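Local coordinates for uncharacterized protein (Thermus thermophilus HB8, PDB 4WVA) that hydrolyses mannosylglycerate, a solute of osmotic stress in thermophiles, to mannose and glycerate, and can also split glucosylglycerate, at residues 32-35 against 36-40; 47-50 against 51-55; 110-113 against 114-118. All coordinates share one frame; numbering follows the deposited sequence. Where two conformers were deposited one is given.

Interaction 1. Residues 32-35 against 36-40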
loop_
_atom_site.group_PDB
_atom_site.type_symbol
_atom_site.label_atom_id
_atom_site.label_comp_id
_atom_site.label_asym_id
_atom_site.label_seq_id
_atom_site.Cartn_x
_atom_site.Cartn_y
_atom_site.Cartn_z
ATOM N N TRP A 32 6.729 28.969 18.008
ATOM C CA TRP A 32 7.023 28.304 16.732
ATOM C C TRP A 32 6.066 27.120 16.518
ATOM O O TRP A 32 5.665 26.458 17.464
ATOM C CB TRP A 32 8.459 27.774 16.732
ATOM C CG TRP A 32 9.464 28.654 16.069
ATOM C CD1 TRP A 32 9.997 28.474 14.831
ATOM C CD2 TRP A 32 10.072 29.843 16.588
ATOM N NE1 TRP A 32 10.906 29.444 14.550
ATOM C CE2 TRP A 32 10.975 30.305 15.609
ATOM C CE3 TRP A 32 9.937 30.565 17.776
ATOM C CZ2 TRP A 32 11.727 31.454 15.774
ATOM C CZ3 TRP A 32 10.707 31.713 17.942
ATOM C CH2 TRP A 32 11.573 32.145 16.952
ATOM N N LEU A 33 5.719 26.875 15.261
ATOM C CA LEU A 33 4.712 25.890 14.869
ATOM C C LEU A 33 5.118 24.461 15.221
ATOM O O LEU A 33 4.444 23.821 16.054
ATOM C CB LEU A 33 4.434 26.026 13.369
ATOM C CG LEU A 33 3.235 25.308 12.743
ATOM C CD1 LEU A 33 3.091 25.795 11.301
ATOM C CD2 LEU A 33 3.348 23.789 12.806
ATOM N N TRP A 34 6.154 23.902 14.596
ATOM C CA TRP A 34 6.401 22.477 14.897
ATOM C C TRP A 34 6.944 22.293 16.314
ATOM O O TRP A 34 6.622 21.297 16.949
ATOM C CB TRP A 34 7.162 21.663 13.812
ATOM C CG TRP A 34 8.645 21.837 13.662
ATOM C CD1 TRP A 34 9.420 22.945 13.950
ATOM C CD2 TRP A 34 9.541 20.866 13.086
ATOM N NE1 TRP A 34 10.727 22.696 13.602
ATOM C CE2 TRP A 34 10.819 21.425 13.082
ATOM C CE3 TRP A 34 9.363 19.563 12.572
ATOM C CZ2 TRP A 34 11.929 20.730 12.597
ATOM C CZ3 TRP A 34 10.466 18.875 12.092
ATOM C CH2 TRP A 34 11.726 19.459 12.103
ATOM N N ASP A 35 7.626 23.305 16.859
ATOM C CA ASP A 35 8.073 23.220 18.240
ATOM C C ASP A 35 6.888 23.045 19.166
ATOM O O ASP A 35 6.919 22.198 20.055
ATOM C CB ASP A 35 8.861 24.465 18.670
ATOM C CG ASP A 35 10.131 24.664 17.887
ATOM O OD1 ASP A 35 10.049 24.866 16.644
ATOM O OD2 ASP A 35 11.214 24.658 18.509
ATOM N N SER A 36 5.846 23.860 18.993
ATOM C CA SER A 36 4.709 23.799 19.910
ATOM C C SER A 36 4.070 22.422 19.868
ATOM O O SER A 36 3.597 21.929 20.878
ATOM C CB SER A 36 3.686 24.903 19.627
ATOM O OG SER A 36 4.037 26.093 20.317
ATOM N N ALA A 37 4.081 21.784 18.697
ATOM C CA ALA A 37 3.450 20.491 18.557
ATOM C C ALA A 37 4.219 19.472 19.392
ATOM O O ALA A 37 3.614 18.735 20.163
ATOM C CB ALA A 37 3.392 20.070 17.104
ATOM N N PHE A 38 5.542 19.443 19.258
ATOM C CA PHE A 38 6.347 18.495 20.071
ATOM C C PHE A 38 6.231 18.850 21.554
ATOM O O PHE A 38 6.156 17.963 22.398
ATOM C CB PHE A 38 7.822 18.450 19.668
ATOM C CG PHE A 38 8.056 17.971 18.264
ATOM C CD1 PHE A 38 7.812 16.644 17.912
ATOM C CD2 PHE A 38 8.515 18.839 17.284
ATOM C CE1 PHE A 38 8.020 16.209 16.621
ATOM C CE2 PHE A 38 8.715 18.402 15.982
ATOM C CZ PHE A 38 8.469 17.078 15.649
ATOM N N ILE A 39 6.270 20.140 21.874
ATOM C CA ILE A 39 6.221 20.581 23.266
ATOM C C ILE A 39 4.937 20.144 23.952
ATOM O O ILE A 39 4.974 19.735 25.105
ATOM C CB ILE A 39 6.451 22.106 23.373
ATOM C CG1 ILE A 39 7.888 22.449 22.967
ATOM C CG2 ILE A 39 6.072 22.638 24.757
ATOM C CD1 ILE A 39 8.079 23.919 22.628
ATOM N N ALA A 40 3.804 20.221 23.248
ATOM C CA ALA A 40 2.525 19.752 23.787
ATOM C C ALA A 40 2.574 18.312 24.294
ATOM O O ALA A 40 1.965 17.987 25.313
ATOM C CB ALA A 40 1.404 19.944 22.760
HETATM O O HOH W 1 6.726 27.272 20.404
#
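Phe38 lays the CE2 corner of its ring over one face of the Trp34 indole, in an offset edge-to-face (T-shaped) pair between residues one helical turn apart. CE2 of Phe38 lies 3.7 Å from CE3 of Trp34, displaced toward the rim of the indole, and the planes are inclined by 63°. The indole gets there because CG of Trp34 sits between its own backbone N and carbonyl carbon (chi1 76°), a cramped setting for a helical residue. Phe38, with CG beside its backbone N (chi1 -63°), directs its ring back along the helix, where CD2 also rests 3.1 Å from Trp34 O. Trp34 O accepts a nearly straight bond from Phe38 N (3.2 Å) and a weak, bent one from Ala37 N. The ring of Trp410, on helix 409-418, meets both Trp34 and Phe38 edge-to-face, so the pair belongs to a larger aromatic cluster. All this lies in the first two turns of helix 33-43, one of the helices of the (alpha/alpha)6-barrel of family GH63, and Trp32 to Asp35 probably bind the substrate. Trp32, ending strand 31-32, is the N-cap: its O takes the N-H of Ser36 at 3.0 Å. A water bridges Trp32 N and Ser36 OG across the same turn, 2.9 Å from the OG of Ser36, which is further bonded to Gln31 and Glu54. Farther along, CB of Asp35 touches CD1 of Ile39 at 4.1 Å, while Asp35 O receives Ile39 N at 2.8 Å. Beyond CB the Asp35 carboxylate leaves this packing for the pocket, where OD2 makes a weak hydrogen bond to a bound Tris molecule.

Interaction 2. Residues 47-50 against 51-55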
loop_
_atom_site.group_PDB
_atom_site.type_symbol
_atom_site.label_atom_id
_atom_site.label_comp_id
_atom_site.label_asym_id
_atom_site.label_seq_id
_atom_site.Cartn_x
_atom_site.Cartn_y
_atom_site.Cartn_z
ATOM N N ASP A 47 0.270 18.445 32.782
ATOM C CA ASP A 47 -1.099 18.900 32.853
ATOM C C ASP A 47 -1.723 18.821 31.464
ATOM O O ASP A 47 -1.277 19.502 30.571
ATOM C CB ASP A 47 -1.128 20.345 33.348
ATOM C CG ASP A 47 -2.534 20.861 33.559
ATOM O OD1 ASP A 47 -3.033 21.590 32.668
ATOM O OD2 ASP A 47 -3.136 20.532 34.610
ATOM N N TRP A 48 -2.756 18.002 31.309
ATOM C CA TRP A 48 -3.402 17.806 29.991
ATOM C C TRP A 48 -3.999 19.086 29.434
ATOM O O TRP A 48 -3.873 19.352 28.235
ATOM C CB TRP A 48 -4.466 16.707 30.041
ATOM C CG TRP A 48 -3.861 15.373 30.104
ATOM C CD1 TRP A 48 -3.501 14.700 31.234
ATOM C CD2 TRP A 48 -3.490 14.534 28.999
ATOM N NE1 TRP A 48 -2.943 13.494 30.908
ATOM C CE2 TRP A 48 -2.899 13.377 29.544
ATOM C CE3 TRP A 48 -3.582 14.654 27.607
ATOM C CZ2 TRP A 48 -2.428 12.333 28.753
ATOM C CZ3 TRP A 48 -3.117 13.622 26.822
ATOM C CH2 TRP A 48 -2.529 12.475 27.399
ATOM N N GLU A 49 -4.625 19.898 30.286
ATOM C CA GLU A 49 -5.171 21.162 29.805
ATOM C C GLU A 49 -4.075 22.028 29.192
ATOM O O GLU A 49 -4.294 22.663 28.166
ATOM C CB GLU A 49 -5.886 21.965 30.903
ATOM C CG GLU A 49 -6.537 23.257 30.366
ATOM C CD GLU A 49 -7.619 23.003 29.305
ATOM O OE1 GLU A 49 -7.407 23.262 28.081
ATOM O OE2 GLU A 49 -8.704 22.536 29.701
ATOM N N ARG A 50 -2.913 22.049 29.835
ATOM C CA ARG A 50 -1.783 22.837 29.373
ATOM C C ARG A 50 -1.288 22.375 28.004
ATOM O O ARG A 50 -0.905 23.203 27.183
ATOM C CB ARG A 50 -0.653 22.787 30.407
ATOM C CG ARG A 50 0.569 23.606 30.043
ATOM C CD ARG A 50 0.261 25.078 29.928
ATOM N NE ARG A 50 1.449 25.851 29.573
ATOM C CZ ARG A 50 1.944 25.968 28.338
ATOM N NH1 ARG A 50 1.359 25.346 27.304
ATOM N NH2 ARG A 50 3.015 26.727 28.130
ATOM N N ALA A 51 -1.327 21.061 27.754
ATOM C CA ALA A 51 -0.956 20.497 26.455
ATOM C C ALA A 51 -1.905 20.995 25.367
ATOM O O ALA A 51 -1.478 21.428 24.316
ATOM C CB ALA A 51 -0.937 18.985 26.522
ATOM N N TRP A 52 -3.203 20.960 25.636
ATOM C CA TRP A 52 -4.170 21.479 24.675
ATOM C C TRP A 52 -3.960 22.973 24.446
ATOM O O TRP A 52 -4.021 23.466 23.324
ATOM C CB TRP A 52 -5.589 21.276 25.165
ATOM C CG TRP A 52 -6.128 19.903 25.063
ATOM C CD1 TRP A 52 -6.435 19.072 26.079
ATOM C CD2 TRP A 52 -6.465 19.205 23.856
ATOM N NE1 TRP A 52 -6.939 17.892 25.600
ATOM C CE2 TRP A 52 -6.978 17.954 24.230
ATOM C CE3 TRP A 52 -6.397 19.528 22.498
ATOM C CZ2 TRP A 52 -7.408 17.015 23.290
ATOM C CZ3 TRP A 52 -6.821 18.586 21.565
ATOM C CH2 TRP A 52 -7.331 17.368 21.960
ATOM N N GLN A 53 -3.716 23.702 25.532
ATOM C CA GLN A 53 -3.628 25.154 25.436
ATOM C C GLN A 53 -2.527 25.595 24.480
ATOM O O GLN A 53 -2.696 26.568 23.738
ATOM C CB GLN A 53 -3.442 25.779 26.823
ATOM C CG GLN A 53 -4.707 25.777 27.672
ATOM C CD GLN A 53 -5.827 26.612 27.065
ATOM O OE1 GLN A 53 -5.575 27.632 26.389
ATOM N NE2 GLN A 53 -7.073 26.184 27.284
ATOM N N GLU A 54 -1.403 24.878 24.501
ATOM C CA GLU A 54 -0.305 25.132 23.576
ATOM C C GLU A 54 -0.813 25.227 22.142
ATOM O O GLU A 54 -0.407 26.121 21.397
ATOM C CB GLU A 54 0.785 24.049 23.675
ATOM C CG GLU A 54 2.063 24.403 22.919
ATOM C CD GLU A 54 2.984 25.351 23.663
ATOM O OE1 GLU A 54 2.907 25.398 24.911
ATOM O OE2 GLU A 54 3.822 26.015 23.000
ATOM N N LEU A 55 -1.671 24.283 21.741
ATOM C CA LEU A 55 -2.104 24.214 20.351
ATOM C C LEU A 55 -3.285 25.151 20.096
ATOM O O LEU A 55 -3.432 25.697 19.006
ATOM C CB LEU A 55 -2.449 22.782 19.983
ATOM C CG LEU A 55 -1.302 21.799 20.254
ATOM C CD1 LEU A 55 -1.722 20.424 19.785
ATOM C CD2 LEU A 55 -0.009 22.283 19.608
#
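Residues 47-55 form one unbroken run into helix 48-62, with each N-H from Ala51 to Glu54 bonded to the carbonyl four residues earlier. Asp47 is the N-cap of this helix in the GH63 barrel: in one of its two conformers, OD1 of Asp47 accepts from Arg50 N at 2.9 Å, and its O from Ala51 N. Two side-chain pairs, each spaced i to i+4, then run along the first turns. Glu49 OE1 takes the NE2 of Gln53 at 3.0 Å from above the carboxylate plane, the carboxylate and amide being turned 50° apart. The other oxygen of Glu49 makes a salt bridge to Arg127 on helix 121-146. In Arg50, CG lies anti to the backbone N (chi1 -179°), and a bend at chi2 folds the chain toward Glu54. Trp43 adds a cation-pi contact to Arg50, whose NH2 is held by Ser16. Glu54 is buried, and Thr21 at OE1 and Ser36 at OE2 share its carboxylate; the arginine charge would probably favour its ionised form. In the salt bridge the guanidinium and carboxylate are nearly coplanar, and NH1 of Arg50 meets OE1 of Glu54 at 2.9 Å, almost along the C-O bond of that oxygen.

Interaction 3. Residues 110-113 against 114-118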
loop_
_atom_site.group_PDB
_atom_site.type_symbol
_atom_site.label_atom_id
_atom_site.label_comp_id
_atom_site.label_asym_id
_atom_site.label_seq_id
_atom_site.Cartn_x
_atom_site.Cartn_y
_atom_site.Cartn_z
ATOM N N VAL A 110 -0.264 15.209 16.777
ATOM C CA VAL A 110 -0.270 15.510 18.199
ATOM C C VAL A 110 -1.706 15.673 18.696
ATOM O O VAL A 110 -2.057 15.167 19.754
ATOM C CB VAL A 110 0.634 16.714 18.541
ATOM C CG1 VAL A 110 0.473 17.098 20.003
ATOM C CG2 VAL A 110 2.086 16.408 18.216
ATOM N N VAL A 111 -2.544 16.355 17.921
ATOM C CA VAL A 111 -3.943 16.524 18.312
ATOM C C VAL A 111 -4.659 15.160 18.446
ATOM O O VAL A 111 -5.435 14.948 19.391
ATOM C CB VAL A 111 -4.689 17.491 17.375
ATOM C CG1 VAL A 111 -6.172 17.461 17.669
ATOM C CG2 VAL A 111 -4.152 18.921 17.526
ATOM N N ARG A 112 -4.402 14.235 17.528
ATOM C CA ARG A 112 -5.017 12.904 17.623
ATOM C C ARG A 112 -4.606 12.234 18.943
ATOM O O ARG A 112 -5.423 11.634 19.645
ATOM C CB ARG A 112 -4.635 12.017 16.442
ATOM C CG ARG A 112 -5.224 10.621 16.585
ATOM C CD ARG A 112 -4.818 9.695 15.453
ATOM N NE ARG A 112 -5.400 8.365 15.649
ATOM C CZ ARG A 112 -5.227 7.332 14.820
ATOM N NH1 ARG A 112 -4.489 7.446 13.734
ATOM N NH2 ARG A 112 -5.798 6.161 15.096
ATOM N N TYR A 113 -3.335 12.322 19.279
ATOM C CA TYR A 113 -2.844 11.742 20.520
ATOM C C TYR A 113 -3.502 12.385 21.746
ATOM O O TYR A 113 -3.991 11.680 22.647
ATOM C CB TYR A 113 -1.323 11.869 20.653
ATOM C CG TYR A 113 -0.844 11.197 21.898
ATOM C CD1 TYR A 113 -0.632 9.826 21.914
ATOM C CD2 TYR A 113 -0.683 11.912 23.082
ATOM C CE1 TYR A 113 -0.232 9.197 23.062
ATOM C CE2 TYR A 113 -0.301 11.278 24.239
ATOM C CZ TYR A 113 -0.066 9.927 24.214
ATOM O OH TYR A 113 0.331 9.295 25.369
ATOM N N LEU A 114 -3.525 13.713 21.794
ATOM C CA LEU A 114 -4.215 14.401 22.905
ATOM C C LEU A 114 -5.679 13.977 22.985
ATOM O O LEU A 114 -6.208 13.727 24.079
ATOM C CB LEU A 114 -4.114 15.913 22.793
ATOM C CG LEU A 114 -2.701 16.504 22.785
ATOM C CD1 LEU A 114 -2.798 18.011 22.676
ATOM C CD2 LEU A 114 -1.872 16.081 23.999
ATOM N N TYR A 115 -6.326 13.890 21.825
ATOM C CA TYR A 115 -7.736 13.530 21.784
ATOM C C TYR A 115 -7.993 12.128 22.333
ATOM O O TYR A 115 -8.903 11.914 23.138
ATOM C CB TYR A 115 -8.327 13.672 20.369
ATOM C CG TYR A 115 -9.749 13.185 20.330
ATOM C CD1 TYR A 115 -10.743 13.856 21.040
ATOM C CD2 TYR A 115 -10.102 12.026 19.655
ATOM C CE1 TYR A 115 -12.046 13.418 21.028
ATOM C CE2 TYR A 115 -11.409 11.568 19.649
ATOM C CZ TYR A 115 -12.386 12.272 20.342
ATOM O OH TYR A 115 -13.703 11.852 20.363
ATOM N N GLU A 116 -7.171 11.170 21.918
ATOM C CA GLU A 116 -7.419 9.768 22.271
ATOM C C GLU A 116 -7.022 9.462 23.711
ATOM O O GLU A 116 -7.613 8.566 24.340
ATOM C CB GLU A 116 -6.674 8.829 21.317
ATOM C CG GLU A 116 -7.246 8.826 19.902
ATOM C CD GLU A 116 -6.546 7.854 18.975
ATOM O OE1 GLU A 116 -5.520 7.286 19.389
ATOM O OE2 GLU A 116 -6.995 7.670 17.838
ATOM N N LYS A 117 -6.039 10.185 24.234
ATOM C CA LYS A 117 -5.446 9.829 25.537
ATOM C C LYS A 117 -5.786 10.734 26.718
ATOM O O LYS A 117 -5.447 10.397 27.872
ATOM C CB LYS A 117 -3.920 9.724 25.440
ATOM C CG LYS A 117 -3.411 8.672 24.478
ATOM C CD LYS A 117 -3.885 7.286 24.834
ATOM C CE LYS A 117 -3.321 6.257 23.866
ATOM N NZ LYS A 117 -3.495 4.912 24.462
ATOM N N ASP A 118 -6.394 11.884 26.470
ATOM C CA ASP A 118 -6.774 12.770 27.561
ATOM C C ASP A 118 -7.714 11.993 28.495
ATOM O O ASP A 118 -8.679 11.415 28.029
ATOM C CB ASP A 118 -7.486 13.997 26.999
ATOM C CG ASP A 118 -7.767 15.066 28.043
ATOM O OD1 ASP A 118 -7.782 14.774 29.274
ATOM O OD2 ASP A 118 -7.985 16.216 27.600
HETATM O O HOH W 2 -5.697 4.655 18.051
#
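Glu116 OE2 takes the NE of Arg112 at 2.8 Å, with a nearly straight N-H (170°), and a weak second bond from NH2. The oxygen lies in the guanidinium plane, while the nitrogen comes from above the carboxylate; the two flat groups stand almost perpendicular (86°). Arg112 is fully extended, with CG anti to the backbone N (chi1 177°), and this carries NE alongside the reaching carboxylate one turn on. A water bonded to Glu116 OE1, 3.0 Å away, also meets Arg112 NH2 weakly. The far end of the guanidinium serves other partners: NH1 bridges to Asp247, and NH2 donates to Ala275 O of the second subunit. Replacing Arg112 by an alanine would remove the guanidinium, and is likely to leave the carboxylates of Glu116 and Asp247 without their shared counter-charge. One residue on from Glu116, Lys117 places its CG over one face of the Tyr113 ring, 3.8 Å from the ring centroid, a CH-pi contact. Its NZ runs on to a salt bridge with Glu280 of the second subunit. Leu114 is buried, its CG packed 4.3 Å from CG1 of Val110. Together these are i to i+4 pairings typical of a helix, here the last turns of 107-117 in the GH63 (alpha/alpha)6-barrel, with Leu114 against helix 48-62 and Arg112 and Lys117 at a subunit interface.

Three neighbouring helices of the barrel carry these contacts, and each touches the other two. Interactions 1 and 2, their centres 11 Å apart, are joined by a probable hydrogen bond from Ser36 OG to Glu54 OE2 (2.7 Å) and by Ala40 O packing on Ala51 CB. Interactions 2 and 3 meet where Trp52 NE1 lies 2.8 Å from Asp118 OD2, a probable hydrogen bond. Interactions 1 and 3 meet by packing, Val110 CG2 lying 3.4 Å from Ala37 O. Interaction 1, centred about 8 Å from the chain's centre, probably lies at the substrate site, next to the bound Tris; interactions 2 and 3 are about 19 and 18 Å out, though the side chains of Glu54 and Asp35 are about 7 Å apart.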